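PDB 6B10: putative peptidyl-arginine deiminase family protein from Campylobacter jejuni subsp. jejuni serotype O:2, which probably hydrolyses agmatine to N-carbamoylputrescine as an agmatine deiminase, a step of polyamine biosynthesis leading to putrescine. Local coordinates for residues A[85-88]-A[89-92]; A[59-63]-A[64-68]. All blocks are in the same frame, centred on the assembly; numbering follows the deposited sequence.

Overall arrangement
Contact 1 (85-92) lies near the middle of the chain, about 9 Å from its centre, and contact 2 (59-68) lies farther out, at about 22 Å. Their centres are 16 Å apart. Both are local turns that lead into short helices, 88-91 and 64-67. They also bracket strand 76-80, the neighbour of strand 56-61. Contact 1 is largely backbone bonding beside a potassium site, with two carboxylates close together. Contact 2 combines one carboxylate bond to the backbone with an aromatic ring on the strand end, and Lys63, Gln64 and Ser65 in its turn are exposed to solvent. The two meet where Ile88 CD1 packs on Ile60 CD1 at 3.8 Å.

Contact 1 of 2, residues A[85-88]-A[89-92]; sequences DTWI and RDFG. With K (potassium ion), chain E.
Ile88 O takes two backbone bonds from the far end of the turn. Gly92 N donates to Ile88 O at 2.6 Å. Phe91 N adds a weak bond of 3.1 Å to Ile88 O. One residue earlier, Trp87 O accepts from Asp90 N at 3.1 Å. The side chain of Asp90 lies beside that of Trp87 and points the same way, and Asp90 OD2 is 3.3 Å from Trp87 CB. An Asx turn precedes the short helix 88-91: Asp85 OD1 accepts from Trp87 N at 2.7 Å, from above the carboxylate plane. Trp87 itself is the centre of an inverse gamma turn. The other oxygen of Asp85, OD2, sits at the edge of the Phe91 ring, near its plane. Asp85 OD2 is also 4.2 Å from Asp90 OD2, so two like-charged carboxylate oxygens lie close together. Asp90 OD1 has a weak hydrogen bond to His207 NE2. The CG of Phe91 stands between its own backbone N and carbonyl carbon (chi1 65°), which turns the ring back toward Ile88 and Asp85. Ile88 CA then lies over one ring face, a CH-pi contact of 4.1 Å to the centroid of the Phe91 ring. The Ile88 side chain crosses the ring at about a right angle. Phe91 O binds the potassium ion at 2.8 Å. Asp106 OD1 and Phe107 O also bind the ion, as does a water that donates to Asp90 O. The guanidinium group of Arg89 is held outside this turn, NH2 by Asn327 OD1 and NE by His322 O.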
ATOM      1  N   ASP A  85      13.623   6.032  -6.325  1.00 62.99           N
ATOM      2  CA  ASP A  85      12.602   5.750  -5.318  1.00 59.01           C
ATOM      3  C   ASP A  85      12.134   4.294  -5.430  1.00 55.50           C
ATOM      4  O   ASP A  85      11.756   3.840  -6.512  1.00 55.70           O
ATOM      5  CB  ASP A  85      11.417   6.700  -5.524  1.00 59.44           C
ATOM      6  CG  ASP A  85      10.361   6.587  -4.437  1.00 59.76           C
ATOM      7  OD1 ASP A  85      10.509   5.762  -3.514  1.00 59.92           O
ATOM      8  OD2 ASP A  85       9.364   7.333  -4.514  1.00 62.16           O
ATOM      9  N   THR A  86      12.179   3.569  -4.313  1.00 50.38           N
ATOM     10  CA  THR A  86      11.703   2.185  -4.261  1.00 47.24           C
ATOM     11  C   THR A  86      10.241   2.079  -3.794  1.00 43.92           C
ATOM     12  O   THR A  86       9.623   1.020  -3.898  1.00 41.72           O
ATOM     13  CB  THR A  86      12.573   1.334  -3.319  1.00 47.61           C
ATOM     14  OG1 THR A  86      12.549   1.897  -2.002  1.00 46.63           O
ATOM     15  CG2 THR A  86      14.004   1.277  -3.824  1.00 48.30           C
ATOM     16  N   TRP A  87       9.693   3.173  -3.277  1.00 41.35           N
ATOM     17  CA  TRP A  87       8.351   3.158  -2.718  1.00 40.06           C
ATOM     18  C   TRP A  87       7.328   3.283  -3.837  1.00 36.87           C
ATOM     19  O   TRP A  87       6.759   4.344  -4.058  1.00 36.87           O
ATOM     20  CB  TRP A  87       8.192   4.271  -1.680  1.00 41.22           C
ATOM     21  CG  TRP A  87       9.219   4.198  -0.572  1.00 43.02           C
ATOM     22  CD1 TRP A  87      10.175   5.129  -0.281  1.00 43.14           C
ATOM     23  CD2 TRP A  87       9.403   3.129   0.371  1.00 43.27           C
ATOM     24  NE1 TRP A  87      10.933   4.712   0.786  1.00 43.50           N
ATOM     25  CE2 TRP A  87      10.481   3.489   1.206  1.00 43.48           C
ATOM     26  CE3 TRP A  87       8.760   1.906   0.590  1.00 43.44           C
ATOM     27  CZ2 TRP A  87      10.930   2.671   2.247  1.00 43.81           C
ATOM     28  CZ3 TRP A  87       9.209   1.090   1.627  1.00 43.36           C
ATOM     29  CH2 TRP A  87      10.283   1.479   2.440  1.00 43.65           C
ATOM     30  N   ILE A  88       7.109   2.177  -4.541  1.00 35.21           N
ATOM     31  CA  ILE A  88       6.255   2.173  -5.732  1.00 35.10           C
ATOM     32  C   ILE A  88       4.778   2.451  -5.412  1.00 35.25           C
ATOM     33  O   ILE A  88       4.059   2.985  -6.255  1.00 36.47           O
ATOM     34  CB  ILE A  88       6.419   0.868  -6.554  1.00 34.36           C
ATOM     35  CG1 ILE A  88       5.681   0.972  -7.896  1.00 35.07           C
ATOM     36  CG2 ILE A  88       5.926  -0.348  -5.788  1.00 33.89           C
ATOM     37  CD1 ILE A  88       6.089  -0.084  -8.901  1.00 35.11           C
ATOM     38  N   ARG A  89       4.328   2.105  -4.205  1.00 33.70           N
ATOM     39  CA  ARG A  89       2.982   2.469  -3.744  1.00 32.90           C
ATOM     40  C   ARG A  89       2.717   3.983  -3.875  1.00 34.59           C
ATOM     41  O   ARG A  89       1.588   4.397  -4.148  1.00 35.61           O
ATOM     42  CB  ARG A  89       2.786   2.009  -2.288  1.00 31.19           C
ATOM     43  CG  ARG A  89       1.406   2.264  -1.670  1.00 29.25           C
ATOM     44  CD  ARG A  89       0.315   1.313  -2.143  1.00 27.66           C
ATOM     45  NE  ARG A  89       0.701  -0.096  -2.052  1.00 26.77           N
ATOM     46  CZ  ARG A  89      -0.064  -1.111  -2.454  1.00 25.30           C
ATOM     47  NH1 ARG A  89      -1.275  -0.889  -2.939  1.00 24.93           N
ATOM     48  NH2 ARG A  89       0.381  -2.358  -2.358  1.00 24.80           N
ATOM     49  N   ASP A  90       3.745   4.806  -3.671  1.00 36.84           N
ATOM     50  CA  ASP A  90       3.605   6.260  -3.827  1.00 39.14           C
ATOM     51  C   ASP A  90       3.233   6.663  -5.251  1.00 39.35           C
ATOM     52  O   ASP A  90       2.332   7.480  -5.452  1.00 39.05           O
ATOM     53  CB  ASP A  90       4.903   6.995  -3.457  1.00 41.77           C
ATOM     54  CG  ASP A  90       5.167   7.032  -1.964  1.00 43.07           C
ATOM     55  OD1 ASP A  90       4.200   7.104  -1.174  1.00 45.66           O
ATOM     56  OD2 ASP A  90       6.357   7.018  -1.581  1.00 44.04           O
ATOM     57  N   PHE A  91       3.939   6.106  -6.233  1.00 39.69           N
ATOM     58  CA  PHE A  91       3.803   6.572  -7.617  1.00 40.11           C
ATOM     59  C   PHE A  91       3.212   5.566  -8.612  1.00 39.37           C
ATOM     60  O   PHE A  91       2.798   5.965  -9.697  1.00 42.08           O
ATOM     61  CB  PHE A  91       5.144   7.124  -8.143  1.00 40.30           C
ATOM     62  CG  PHE A  91       6.232   6.098  -8.252  1.00 40.32           C
ATOM     63  CD1 PHE A  91       6.315   5.271  -9.357  1.00 40.30           C
ATOM     64  CD2 PHE A  91       7.190   5.976  -7.253  1.00 41.07           C
ATOM     65  CE1 PHE A  91       7.319   4.326  -9.462  1.00 40.48           C
ATOM     66  CE2 PHE A  91       8.197   5.034  -7.350  1.00 40.87           C
ATOM     67  CZ  PHE A  91       8.262   4.206  -8.457  1.00 41.04           C
ATOM     68  N   GLY A  92       3.149   4.286  -8.259  1.00 38.51           N
ATOM     69  CA  GLY A  92       2.638   3.257  -9.175  1.00 37.45           C
ATOM     70  C   GLY A  92       1.228   3.504  -9.696  1.00 36.67           C
ATOM     71  O   GLY A  92       0.458   4.271  -9.117  1.00 37.56           O
TER
HETATM   72  K     K E 403       1.833   8.484 -10.544  1.00 48.94           K
HETATM   73  O   HOH W   1       1.010   8.964  -7.698  1.00 43.96           O

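Contact 2 of 2, residues A[59-63]-A[64-68]; sequences LIAPK and QSDFE
Phe67 lays one face of its ring against Lys63 O, which stands 3.7 Å above the ring plane and is displaced from the ring centre. The CE1 corner of the ring reaches the end of the strand. There Phe67 CE1 meets Leu59 O at 3.3 Å and Ala61 CB at 3.6 Å, both obliquely. The CG of Phe67 is anti to its carbonyl carbon (chi1 -55°), and this swings the ring back from the helix toward the strand. Ala61 CB is shared, since Asp66 CB touches Ala61 CB at 3.6 Å as well. The Asp66 side chain crosses those of Pro62 and Lys63, at about a right angle to the first and at a slant to the second. Asp66 OD2 accepts from Lys63 N at 3.0 Å. This donor comes from the anti side of the carboxylate, 32° out of its plane. In return, Asp66 N gives Lys63 O a weak bond of 3.2 Å. The two bonds close the turn between Lys63 and Asp66. Pro62 CD packs against Asp66 OD2 at 3.4 Å. Ser65 OG lies 3.5 Å from Lys63 CB. The contact joins the first two elements of a beta-alpha-beta unit made of strand 56-61, helix 64-67 and strand 76-80. Phe67 also meets Phe78 of strand 76-80, their ring planes at about 40°. Strand 56-61 runs parallel between strands 76-80 and 19-25.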
ATOM      1  N   LEU A  59       9.686  -7.310 -10.732  1.00 38.11           N
ATOM      2  CA  LEU A  59      10.709  -6.464 -10.125  1.00 38.41           C
ATOM      3  C   LEU A  59      11.249  -5.481 -11.149  1.00 40.70           C
ATOM      4  O   LEU A  59      11.659  -5.879 -12.235  1.00 41.70           O
ATOM      5  CB  LEU A  59      11.854  -7.319  -9.595  1.00 39.02           C
ATOM      6  CG  LEU A  59      11.499  -8.418  -8.595  1.00 38.77           C
ATOM      7  CD1 LEU A  59      12.733  -9.250  -8.282  1.00 38.90           C
ATOM      8  CD2 LEU A  59      10.907  -7.832  -7.322  1.00 38.81           C
ATOM      9  N   ILE A  60      11.252  -4.200 -10.788  1.00 42.62           N
ATOM     10  CA  ILE A  60      11.683  -3.120 -11.663  1.00 43.70           C
ATOM     11  C   ILE A  60      13.026  -2.595 -11.162  1.00 45.73           C
ATOM     12  O   ILE A  60      13.162  -2.281  -9.986  1.00 44.60           O
ATOM     13  CB  ILE A  60      10.655  -1.970 -11.659  1.00 44.68           C
ATOM     14  CG1 ILE A  60       9.268  -2.489 -12.054  1.00 44.73           C
ATOM     15  CG2 ILE A  60      11.080  -0.851 -12.601  1.00 45.27           C
ATOM     16  CD1 ILE A  60       8.132  -1.535 -11.737  1.00 44.07           C
ATOM     17  N   ALA A  61      14.015  -2.513 -12.056  1.00 48.04           N
ATOM     18  CA  ALA A  61      15.350  -2.020 -11.705  1.00 49.77           C
ATOM     19  C   ALA A  61      16.128  -1.559 -12.944  1.00 53.78           C
ATOM     20  O   ALA A  61      15.860  -2.028 -14.052  1.00 53.01           O
ATOM     21  CB  ALA A  61      16.133  -3.097 -10.975  1.00 49.74           C
ATOM     22  N   PRO A  62      17.098  -0.639 -12.761  1.00 56.18           N
ATOM     23  CA  PRO A  62      17.864  -0.088 -13.888  1.00 56.83           C
ATOM     24  C   PRO A  62      18.740  -1.093 -14.645  1.00 58.36           C
ATOM     25  O   PRO A  62      18.858  -0.994 -15.864  1.00 58.93           O
ATOM     26  CB  PRO A  62      18.754   0.974 -13.231  1.00 56.95           C
ATOM     27  CG  PRO A  62      18.110   1.284 -11.933  1.00 57.33           C
ATOM     28  CD  PRO A  62      17.455   0.015 -11.490  1.00 56.37           C
ATOM     29  N   LYS A  63      19.344  -2.041 -13.931  1.00 60.54           N
ATOM     30  CA  LYS A  63      20.327  -2.948 -14.524  1.00 60.27           C
ATOM     31  C   LYS A  63      19.953  -4.415 -14.379  1.00 60.06           C
ATOM     32  O   LYS A  63      19.266  -4.805 -13.436  1.00 62.03           O
ATOM     33  CB  LYS A  63      21.692  -2.715 -13.883  1.00 61.26           C
ATOM     34  CG  LYS A  63      22.227  -1.314 -14.111  1.00 62.63           C
ATOM     35  CD  LYS A  63      23.652  -1.166 -13.614  1.00 63.73           C
ATOM     36  CE  LYS A  63      24.393  -0.115 -14.420  1.00 65.01           C
ATOM     37  NZ  LYS A  63      25.681   0.271 -13.786  1.00 67.31           N
ATOM     38  N   GLN A  64      20.432  -5.222 -15.320  1.00 59.30           N
ATOM     39  CA  GLN A  64      20.232  -6.667 -15.301  1.00 59.00           C
ATOM     40  C   GLN A  64      20.917  -7.298 -14.087  1.00 60.16           C
ATOM     41  O   GLN A  64      20.436  -8.294 -13.542  1.00 61.31           O
ATOM     42  CB  GLN A  64      20.773  -7.286 -16.592  1.00 59.58           C
ATOM     43  CG  GLN A  64      20.567  -8.790 -16.733  1.00 59.89           C
ATOM     44  CD  GLN A  64      19.109  -9.186 -16.883  1.00 61.31           C
ATOM     45  OE1 GLN A  64      18.263  -8.373 -17.266  1.00 62.09           O
ATOM     46  NE2 GLN A  64      18.808 -10.450 -16.593  1.00 61.85           N
ATOM     47  N   SER A  65      22.039  -6.712 -13.669  1.00 59.91           N
ATOM     48  CA  SER A  65      22.778  -7.194 -12.499  1.00 59.00           C
ATOM     49  C   SER A  65      21.964  -7.070 -11.204  1.00 57.35           C
ATOM     50  O   SER A  65      22.135  -7.874 -10.285  1.00 58.16           O
ATOM     51  CB  SER A  65      24.110  -6.449 -12.362  1.00 57.22           C
ATOM     52  OG  SER A  65      23.913  -5.047 -12.408  1.00 57.33           O
ATOM     53  N   ASP A  66      21.086  -6.070 -11.139  1.00 56.33           N
ATOM     54  CA  ASP A  66      20.154  -5.934 -10.015  1.00 55.76           C
ATOM     55  C   ASP A  66      19.253  -7.163  -9.901  1.00 54.28           C
ATOM     56  O   ASP A  66      19.015  -7.653  -8.801  1.00 55.06           O
ATOM     57  CB  ASP A  66      19.283  -4.683 -10.159  1.00 56.56           C
ATOM     58  CG  ASP A  66      20.093  -3.401 -10.225  1.00 56.19           C
ATOM     59  OD1 ASP A  66      21.072  -3.262  -9.464  1.00 57.59           O
ATOM     60  OD2 ASP A  66      19.740  -2.524 -11.038  1.00 55.73           O
ATOM     61  N   PHE A  67      18.768  -7.660 -11.038  1.00 54.56           N
ATOM     62  CA  PHE A  67      17.897  -8.844 -11.061  1.00 56.10           C
ATOM     63  C   PHE A  67      18.622 -10.130 -10.695  1.00 57.18           C
ATOM     64  O   PHE A  67      17.988 -11.086 -10.250  1.00 56.57           O
ATOM     65  CB  PHE A  67      17.258  -9.038 -12.438  1.00 56.21           C
ATOM     66  CG  PHE A  67      16.512  -7.838 -12.945  1.00 59.49           C
ATOM     67  CD1 PHE A  67      15.606  -7.167 -12.135  1.00 60.42           C
ATOM     68  CD2 PHE A  67      16.704  -7.388 -14.243  1.00 61.12           C
ATOM     69  CE1 PHE A  67      14.915  -6.066 -12.609  1.00 61.84           C
ATOM     70  CE2 PHE A  67      16.018  -6.287 -14.722  1.00 62.19           C
ATOM     71  CZ  PHE A  67      15.122  -5.625 -13.903  1.00 62.43           C
ATOM     72  N   GLU A  68      19.938 -10.160 -10.902  1.00 60.11           N
ATOM     73  CA  GLU A  68      20.759 -11.349 -10.652  1.00 62.21           C
ATOM     74  C   GLU A  68      20.440 -12.048  -9.332  1.00 62.88           C
ATOM     75  O   GLU A  68      20.380 -13.278  -9.278  1.00 65.00           O
ATOM     76  CB  GLU A  68      22.248 -10.980 -10.686  1.00 63.42           C
TER